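Local coordinates for protein ArCE4A (Arthrobacter sp. AW19M34-1, PDB 5LFZ) that probably removes acetyl groups from N-acetylated sugar polymers such as chitin, as a metal-dependent carbohydrate esterase of family 4, at residues A[45-57]-A[187-200]. Numbering follows the deposited sequence.
Sequences ELSEQHTPATFFV and VSKLHDAGYTLVTV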
loop_
_atom_site.group_PDB
_atom_site.type_symbol
_atom_site.label_atom_id
_atom_site.label_comp_id
_atom_site.label_asym_id
_atom_site.label_seq_id
_atom_site.Cartn_x
_atom_site.Cartn_y
_atom_site.Cartn_z
ATOM N N GLU A 45 7.497 13.887 3.823
ATOM C CA GLU A 45 6.374 14.686 3.337
ATOM C C GLU A 45 5.072 14.297 4.030
ATOM O O GLU A 45 4.282 15.161 4.411
ATOM C CB GLU A 45 6.220 14.546 1.820
ATOM C CG GLU A 45 7.402 15.064 1.005
ATOM C CD GLU A 45 7.656 16.550 1.197
ATOM O OE1 GLU A 45 6.705 17.289 1.538
ATOM O OE2 GLU A 45 8.813 16.983 1.002
ATOM N N LEU A 46 4.853 12.995 4.192
ATOM C CA LEU A 46 3.666 12.508 4.880
ATOM C C LEU A 46 3.634 13.004 6.322
ATOM O O LEU A 46 2.586 13.412 6.823
ATOM C CB LEU A 46 3.610 10.981 4.832
ATOM C CG LEU A 46 3.261 10.429 3.449
ATOM C CD1 LEU A 46 3.479 8.918 3.422
ATOM C CD2 LEU A 46 1.821 10.776 3.087
ATOM N N SER A 47 4.794 12.985 6.970
ATOM C CA SER A 47 4.931 13.493 8.328
ATOM C C SER A 47 4.575 14.974 8.411
ATOM O O SER A 47 3.874 15.400 9.329
ATOM C CB SER A 47 6.355 13.269 8.837
ATOM O OG SER A 47 6.535 13.846 10.119
ATOM N N GLU A 48 5.052 15.754 7.446
ATOM C CA GLU A 48 4.830 17.198 7.451
ATOM C C GLU A 48 3.347 17.551 7.409
ATOM O O GLU A 48 2.941 18.605 7.896
ATOM C CB GLU A 48 5.570 17.853 6.282
ATOM C CG GLU A 48 7.064 18.016 6.533
ATOM C CD GLU A 48 7.828 18.488 5.311
ATOM O OE1 GLU A 48 8.900 17.913 5.022
ATOM O OE2 GLU A 48 7.361 19.436 4.643
ATOM N N GLN A 49 2.528 16.667 6.849
ATOM C CA GLN A 49 1.097 16.928 6.806
ATOM C C GLN A 49 0.299 15.924 7.629
ATOM O O GLN A 49 -0.891 15.728 7.383
ATOM C CB GLN A 49 0.606 16.944 5.362
ATOM C CG GLN A 49 1.317 17.981 4.513
ATOM C CD GLN A 49 0.642 18.211 3.184
ATOM O OE1 GLN A 49 -0.582 18.317 3.104
ATOM N NE2 GLN A 49 1.437 18.293 2.127
ATOM N N HIS A 50 0.966 15.308 8.607
ATOM C CA HIS A 50 0.326 14.428 9.586
ATOM C C HIS A 50 -0.583 13.402 8.913
ATOM O O HIS A 50 -1.742 13.229 9.287
ATOM C CB HIS A 50 -0.464 15.260 10.604
ATOM C CG HIS A 50 -1.008 14.462 11.750
ATOM N ND1 HIS A 50 -2.337 14.497 12.116
ATOM C CD2 HIS A 50 -0.405 13.605 12.608
ATOM C CE1 HIS A 50 -2.529 13.699 13.151
ATOM N NE2 HIS A 50 -1.373 13.145 13.469
ATOM N N THR A 51 -0.048 12.727 7.904
ATOM C CA THR A 51 -0.848 11.820 7.104
ATOM C C THR A 51 -0.255 10.424 7.097
ATOM O O THR A 51 0.936 10.258 6.824
ATOM C CB THR A 51 -0.971 12.321 5.655
ATOM O OG1 THR A 51 -1.712 13.548 5.633
ATOM C CG2 THR A 51 -1.672 11.290 4.794
ATOM N N PRO A 52 -1.081 9.411 7.408
ATOM C CA PRO A 52 -0.648 8.018 7.343
ATOM C C PRO A 52 -0.856 7.436 5.959
ATOM O O PRO A 52 -1.700 7.914 5.202
ATOM C CB PRO A 52 -1.554 7.329 8.355
ATOM C CG PRO A 52 -2.850 8.084 8.224
ATOM C CD PRO A 52 -2.473 9.526 7.888
ATOM N N ALA A 53 -0.082 6.415 5.631
ATOM C CA ALA A 53 -0.237 5.723 4.365
ATOM C C ALA A 53 0.041 4.243 4.573
ATOM O O ALA A 53 0.486 3.835 5.647
ATOM C CB ALA A 53 0.695 6.311 3.305
ATOM N N THR A 54 -0.241 3.445 3.550
ATOM C CA THR A 54 0.008 2.010 3.600
ATOM C C THR A 54 1.031 1.666 2.529
ATOM O O THR A 54 0.866 2.031 1.363
ATOM C CB THR A 54 -1.285 1.218 3.392
ATOM O OG1 THR A 54 -2.260 1.671 4.337
ATOM C CG2 THR A 54 -1.052 -0.289 3.573
ATOM N N PHE A 55 2.098 0.995 2.941
ATOM C CA PHE A 55 3.191 0.655 2.050
ATOM C C PHE A 55 3.202 -0.835 1.780
ATOM O O PHE A 55 3.436 -1.630 2.687
ATOM C CB PHE A 55 4.529 1.103 2.652
ATOM C CG PHE A 55 4.656 2.594 2.795
ATOM C CD1 PHE A 55 4.221 3.241 3.942
ATOM C CD2 PHE A 55 5.201 3.349 1.768
ATOM C CE1 PHE A 55 4.333 4.619 4.063
ATOM C CE2 PHE A 55 5.317 4.723 1.886
ATOM C CZ PHE A 55 4.880 5.360 3.039
ATOM N N PHE A 56 2.905 -1.223 0.547
ATOM C CA PHE A 56 2.993 -2.625 0.168
ATOM C C PHE A 56 4.404 -2.906 -0.327
ATOM O O PHE A 56 4.762 -2.595 -1.464
ATOM C CB PHE A 56 1.942 -2.968 -0.872
ATOM C CG PHE A 56 0.550 -2.933 -0.325
ATOM C CD1 PHE A 56 -0.227 -1.788 -0.419
ATOM C CD2 PHE A 56 0.031 -4.038 0.330
ATOM C CE1 PHE A 56 -1.507 -1.757 0.101
ATOM C CE2 PHE A 56 -1.249 -4.019 0.848
ATOM C CZ PHE A 56 -2.019 -2.876 0.746
ATOM N N VAL A 57 5.207 -3.495 0.550
ATOM C CA VAL A 57 6.642 -3.573 0.318
ATOM C C VAL A 57 7.082 -4.864 -0.367
ATOM O O VAL A 57 6.488 -5.929 -0.181
ATOM C CB VAL A 57 7.419 -3.422 1.639
ATOM C CG1 VAL A 57 7.185 -2.057 2.232
ATOM C CG2 VAL A 57 7.026 -4.521 2.647
ATOM N N VAL A 187 -2.008 15.308 -0.877
ATOM C CA VAL A 187 -2.586 15.358 0.460
ATOM C C VAL A 187 -3.400 16.638 0.653
ATOM O O VAL A 187 -4.533 16.595 1.135
ATOM C CB VAL A 187 -1.499 15.267 1.537
ATOM C CG1 VAL A 187 -2.096 15.469 2.921
ATOM C CG2 VAL A 187 -0.797 13.927 1.451
ATOM N N SER A 188 -2.817 17.772 0.273
ATOM C CA SER A 188 -3.498 19.059 0.400
ATOM C C SER A 188 -4.839 19.050 -0.319
ATOM O O SER A 188 -5.856 19.465 0.237
ATOM C CB SER A 188 -2.630 20.190 -0.154
ATOM O OG SER A 188 -1.472 20.371 0.641
ATOM N N LYS A 189 -4.839 18.567 -1.556
ATOM C CA LYS A 189 -6.059 18.558 -2.351
ATOM C C LYS A 189 -7.092 17.552 -1.846
ATOM O O LYS A 189 -8.289 17.832 -1.882
ATOM C CB LYS A 189 -5.733 18.288 -3.821
ATOM C CG LYS A 189 -5.200 19.527 -4.544
ATOM C CD LYS A 189 -4.856 19.242 -5.993
ATOM C CE LYS A 189 -4.379 20.501 -6.698
ATOM N NZ LYS A 189 -5.468 21.500 -6.850
ATOM N N LEU A 190 -6.649 16.392 -1.368
ATOM C CA LEU A 190 -7.599 15.423 -0.828
ATOM C C LEU A 190 -8.233 15.960 0.456
ATOM O O LEU A 190 -9.437 15.811 0.675
ATOM C CB LEU A 190 -6.923 14.068 -0.575
ATOM C CG LEU A 190 -6.630 13.257 -1.843
ATOM C CD1 LEU A 190 -5.748 12.066 -1.514
ATOM C CD2 LEU A 190 -7.928 12.812 -2.521
ATOM N N HIS A 191 -7.429 16.602 1.298
ATOM C CA HIS A 191 -7.967 17.279 2.474
ATOM C C HIS A 191 -8.956 18.373 2.084
ATOM O O HIS A 191 -10.038 18.477 2.656
ATOM C CB HIS A 191 -6.845 17.883 3.312
ATOM C CG HIS A 191 -6.136 16.891 4.179
ATOM N ND1 HIS A 191 -4.904 17.141 4.741
ATOM C CD2 HIS A 191 -6.492 15.649 4.587
ATOM C CE1 HIS A 191 -4.530 16.099 5.461
ATOM N NE2 HIS A 191 -5.475 15.179 5.381
ATOM N N ASP A 192 -8.578 19.191 1.109
ATOM C CA ASP A 192 -9.428 20.293 0.689
ATOM C C ASP A 192 -10.719 19.764 0.061
ATOM O O ASP A 192 -11.742 20.445 0.054
ATOM C CB ASP A 192 -8.685 21.197 -0.292
ATOM C CG ASP A 192 -9.413 22.495 -0.541
ATOM O OD1 ASP A 192 -10.062 23.006 0.392
ATOM O OD2 ASP A 192 -9.334 23.013 -1.670
ATOM N N ALA A 193 -10.665 18.538 -0.449
ATOM C CA ALA A 193 -11.832 17.910 -1.054
ATOM C C ALA A 193 -12.712 17.210 -0.010
ATOM O O ALA A 193 -13.740 16.616 -0.353
ATOM C CB ALA A 193 -11.398 16.923 -2.125
ATOM N N GLY A 194 -12.303 17.280 1.255
ATOM C CA GLY A 194 -13.120 16.811 2.365
ATOM C C GLY A 194 -12.819 15.411 2.872
ATOM O O GLY A 194 -13.563 14.870 3.693
ATOM N N TYR A 195 -11.725 14.825 2.398
ATOM C CA TYR A 195 -11.370 13.463 2.784
ATOM C C TYR A 195 -10.480 13.397 4.011
ATOM O O TYR A 195 -9.700 14.311 4.291
ATOM C CB TYR A 195 -10.674 12.749 1.625
ATOM C CG TYR A 195 -11.556 12.604 0.416
ATOM C CD1 TYR A 195 -12.638 11.738 0.427
ATOM C CD2 TYR A 195 -11.317 13.340 -0.732
ATOM C CE1 TYR A 195 -13.458 11.605 -0.681
ATOM C CE2 TYR A 195 -12.127 13.216 -1.841
ATOM C CZ TYR A 195 -13.198 12.352 -1.812
ATOM O OH TYR A 195 -14.006 12.237 -2.920
ATOM N N THR A 196 -10.612 12.292 4.738
ATOM C CA THR A 196 -9.729 11.958 5.842
ATOM C C THR A 196 -8.857 10.804 5.378
ATOM O O THR A 196 -9.362 9.830 4.831
ATOM C CB THR A 196 -10.517 11.579 7.102
ATOM O OG1 THR A 196 -11.230 12.729 7.579
ATOM C CG2 THR A 196 -9.586 11.066 8.204
ATOM N N LEU A 197 -7.547 10.934 5.560
ATOM C CA LEU A 197 -6.613 9.956 5.016
ATOM C C LEU A 197 -6.281 8.940 6.098
ATOM O O LEU A 197 -5.914 9.310 7.214
ATOM C CB LEU A 197 -5.357 10.649 4.494
ATOM C CG LEU A 197 -5.659 11.807 3.530
ATOM C CD1 LEU A 197 -4.400 12.490 3.039
ATOM C CD2 LEU A 197 -6.457 11.316 2.351
ATOM N N VAL A 198 -6.431 7.660 5.770
ATOM C CA VAL A 198 -6.316 6.592 6.764
ATOM C C VAL A 198 -5.477 5.429 6.249
ATOM O O VAL A 198 -5.214 5.330 5.057
ATOM C CB VAL A 198 -7.703 6.037 7.173
ATOM C CG1 VAL A 198 -8.572 7.120 7.797
ATOM C CG2 VAL A 198 -8.402 5.388 5.976
ATOM N N THR A 199 -5.069 4.541 7.152
ATOM C CA THR A 199 -4.411 3.308 6.732
ATOM C C THR A 199 -5.470 2.335 6.230
ATOM O O THR A 199 -6.658 2.538 6.465
ATOM C CB THR A 199 -3.625 2.649 7.874
ATOM O OG1 THR A 199 -4.527 2.305 8.931
ATOM C CG2 THR A 199 -2.550 3.595 8.401
ATOM N N VAL A 200 -5.041 1.288 5.536
ATOM C CA VAL A 200 -5.966 0.287 5.024
ATOM C C VAL A 200 -6.724 -0.375 6.174
ATOM O O VAL A 200 -7.931 -0.631 6.078
ATOM C CB VAL A 200 -5.217 -0.769 4.175
ATOM C CG1 VAL A 200 -6.086 -1.978 3.915
ATOM C CG2 VAL A 200 -4.750 -0.148 2.859
HETATM O O HOH W 1 -3.433 19.333 4.269
HETATM O O HOH W 2 -3.888 7.379 3.579
HETATM O O HOH W 3 -3.398 3.941 3.513
#
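T51 divides its two branches between the parts of 187-200 that meet it. With OG1 anti to its own carbonyl carbon (chi1 -66°), the methyl CG2 presses on L197 CD1 at 3.5 Å, tight for two carbons, while OG1 lies 3.3 Å from V187 CG1. The hydroxyl donates back to Q49 O at 2.9 Å, coming from above the carbonyl plane, 59° out of it, beside the turn where H50, at positive phi, is the C' residue of the Schellman motif that ends helix 39-48. A glycine here would probably leave a gap against L197 and V187 and deprive Q49 O of its hydroxyl donor. Q49 runs its extended side chain past V187, the two pointing in opposite directions; OE1 comes 3.2 Å from V187 CG1 and shares water 1 with H191 ND1, whereas NE2 is hydrogen-bonded to P184 O. Further along, the P52 ring rests CG and CD against L197 O, each at 3.5 Å, and water 2 sits between P52 O and V198 O. T54 crosses V200 at about a right angle: its OG1, turned beside the backbone N, accepts from V200 N at 3.1 Å with an N-H...O angle of 153°, and V200 CG2 packs against the same threonine. Water 3 lies between T54 OG1 and V198 O. Strands 54-57 and 196-197 both pair in parallel with strand 26-32, and these side chains and waters join the helix ends and strand approaches on either side, the parallel strand-and-helix layout of the distorted (beta/alpha) barrel of NodB-homology deacetylases.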